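PDB 2BKL: prolyl endopeptidase from Myxococcus xanthus, which probably hydrolyses oligopeptides on the carboxyl side of proline, and also of alanine, as a serine peptidase of the S9A family. Local coordinates for residues Y415-V420 with F433-K438. Sequence-based numbering, arbitrary orientation.
Sequences YQVEQV and FVVHRK
Gln416 and Glu418 pair with His436 and Val434 as the hydrogen-bonded pairs of an antiparallel hairpin. Each pair closes with two backbone bonds, the shortest from Glu418 N to Val434 O at 2.8 Å. On the face bearing these four side chains, His436 is held at both ring nitrogens. His436 NE2 donates to Glu418 OE2 at 2.7 Å, meeting the oxygen on its anti side but tilted out of the carboxylate plane, with carboxylate and ring nearly perpendicular (88°), while His436 ND1 donates to Arg437 O at 2.8 Å. The ring reaches both because CG sits between backbone N and carbonyl carbon (chi1 51°). Replacing His436 by an alanine is likely to leave Glu418 OE2 with Tyr521 OH but without its histidine mate, Arg437 O without the imidazole N-H, and to take away the ring against which the Gln416 side chain lies, Gln416 OE1 being 3.3 Å from His436 CE1. On the opposite face, Val417 CG1 packs against Val435 CG2 at 4.3 Å, and the Gln419 amide lies beside the Phe433 ring, with amide and ring planes nearly parallel (10° apart), its NE2 hydrogen-bonded to Asp339 O. The hairpin ends the mixed sheet of the alpha/beta-hydrolase domain: strand 429-437 pairs next with strand 477-481, while Tyr415 and Val435 pack on helix 469-473.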
# COMPACT_ATOMS: atom_id res chain seq x y z
N TYR A 415 8.15 -11.14 -23.89
CA TYR A 415 8.82 -10.37 -22.84
C TYR A 415 9.65 -11.26 -21.95
O TYR A 415 9.45 -12.48 -21.87
CB TYR A 415 7.79 -9.63 -21.95
CG TYR A 415 6.73 -8.93 -22.73
CD1 TYR A 415 7.00 -7.78 -23.41
CD2 TYR A 415 5.46 -9.46 -22.83
CE1 TYR A 415 6.02 -7.14 -24.17
CE2 TYR A 415 4.48 -8.83 -23.58
CZ TYR A 415 4.77 -7.70 -24.26
OH TYR A 415 3.81 -7.08 -25.04
N GLN A 416 10.63 -10.64 -21.30
CA GLN A 416 11.38 -11.35 -20.28
C GLN A 416 11.60 -10.47 -19.09
O GLN A 416 11.52 -9.23 -19.16
CB GLN A 416 12.70 -11.87 -20.79
CG GLN A 416 13.67 -10.81 -21.18
CD GLN A 416 14.97 -11.36 -21.75
OE1 GLN A 416 15.39 -10.95 -22.81
NE2 GLN A 416 15.60 -12.28 -21.03
N VAL A 417 11.89 -11.13 -17.99
CA VAL A 417 12.12 -10.51 -16.70
C VAL A 417 13.48 -10.97 -16.22
O VAL A 417 13.76 -12.18 -16.21
CB VAL A 417 11.09 -10.95 -15.64
CG1 VAL A 417 11.36 -10.27 -14.29
CG2 VAL A 417 9.65 -10.70 -16.13
N GLU A 418 14.35 -10.01 -15.94
CA GLU A 418 15.64 -10.26 -15.32
C GLU A 418 15.60 -9.85 -13.85
O GLU A 418 14.83 -8.94 -13.47
CB GLU A 418 16.71 -9.41 -16.00
CG GLU A 418 16.66 -9.38 -17.52
CD GLU A 418 17.82 -8.58 -18.02
OE1 GLU A 418 18.95 -8.99 -17.73
OE2 GLU A 418 17.59 -7.51 -18.64
N GLN A 419 16.41 -10.49 -13.04
CA GLN A 419 16.74 -10.03 -11.71
C GLN A 419 18.23 -9.83 -11.62
O GLN A 419 19.03 -10.77 -11.91
CB GLN A 419 16.28 -10.97 -10.62
CG GLN A 419 16.56 -10.39 -9.20
CD GLN A 419 16.00 -11.21 -8.06
OE1 GLN A 419 16.19 -12.45 -8.02
NE2 GLN A 419 15.31 -10.55 -7.16
N VAL A 420 18.60 -8.61 -11.25
CA VAL A 420 19.98 -8.21 -11.12
C VAL A 420 20.24 -7.70 -9.72
O VAL A 420 19.31 -7.40 -8.96
CB VAL A 420 20.33 -7.13 -12.17
CG1 VAL A 420 20.09 -7.66 -13.58
CG2 VAL A 420 19.57 -5.81 -11.93
N PHE A 433 14.40 -5.84 -10.42
CA PHE A 433 13.79 -6.50 -11.57
C PHE A 433 13.85 -5.61 -12.78
O PHE A 433 13.62 -4.40 -12.68
CB PHE A 433 12.33 -6.85 -11.28
CG PHE A 433 12.11 -7.78 -10.12
CD1 PHE A 433 12.44 -9.12 -10.21
CD2 PHE A 433 11.51 -7.31 -8.94
CE1 PHE A 433 12.22 -9.99 -9.14
CE2 PHE A 433 11.27 -8.19 -7.90
CZ PHE A 433 11.62 -9.50 -7.98
N VAL A 434 14.16 -6.19 -13.94
CA VAL A 434 14.21 -5.45 -15.19
C VAL A 434 13.38 -6.20 -16.21
O VAL A 434 13.62 -7.38 -16.47
CB VAL A 434 15.65 -5.22 -15.69
CG1 VAL A 434 15.62 -4.29 -16.90
CG2 VAL A 434 16.53 -4.63 -14.60
N VAL A 435 12.40 -5.51 -16.79
CA VAL A 435 11.41 -6.14 -17.67
C VAL A 435 11.45 -5.46 -19.02
O VAL A 435 11.49 -4.23 -19.13
CB VAL A 435 9.97 -6.01 -17.08
CG1 VAL A 435 8.98 -6.82 -17.90
CG2 VAL A 435 9.93 -6.43 -15.59
N HIS A 436 11.47 -6.25 -20.09
CA HIS A 436 11.53 -5.70 -21.43
C HIS A 436 11.19 -6.76 -22.46
O HIS A 436 11.18 -7.95 -22.16
CB HIS A 436 12.93 -5.13 -21.73
CG HIS A 436 14.02 -6.09 -21.42
ND1 HIS A 436 14.43 -7.08 -22.29
CD2 HIS A 436 14.81 -6.21 -20.33
CE1 HIS A 436 15.40 -7.78 -21.74
NE2 HIS A 436 15.65 -7.27 -20.54
N ARG A 437 10.96 -6.33 -23.70
CA ARG A 437 10.84 -7.29 -24.80
C ARG A 437 12.11 -8.12 -24.93
O ARG A 437 13.23 -7.60 -24.76
CB ARG A 437 10.57 -6.59 -26.12
CG ARG A 437 9.19 -6.01 -26.28
CD ARG A 437 8.98 -5.31 -27.59
NE ARG A 437 9.00 -6.31 -28.66
CZ ARG A 437 7.95 -7.08 -28.98
NH1 ARG A 437 6.77 -6.93 -28.37
NH2 ARG A 437 8.08 -8.00 -29.92
N LYS A 438 11.96 -9.37 -25.32
CA LYS A 438 13.11 -10.23 -25.60
C LYS A 438 14.04 -9.66 -26.65
O LYS A 438 15.25 -9.87 -26.57
CB LYS A 438 12.65 -11.64 -26.00
CG LYS A 438 12.09 -12.41 -24.86
CD LYS A 438 11.78 -13.88 -25.21
CE LYS A 438 11.04 -14.59 -24.09
NZ LYS A 438 10.47 -15.88 -24.56
O HOH W 1 16.40 -11.95 -24.78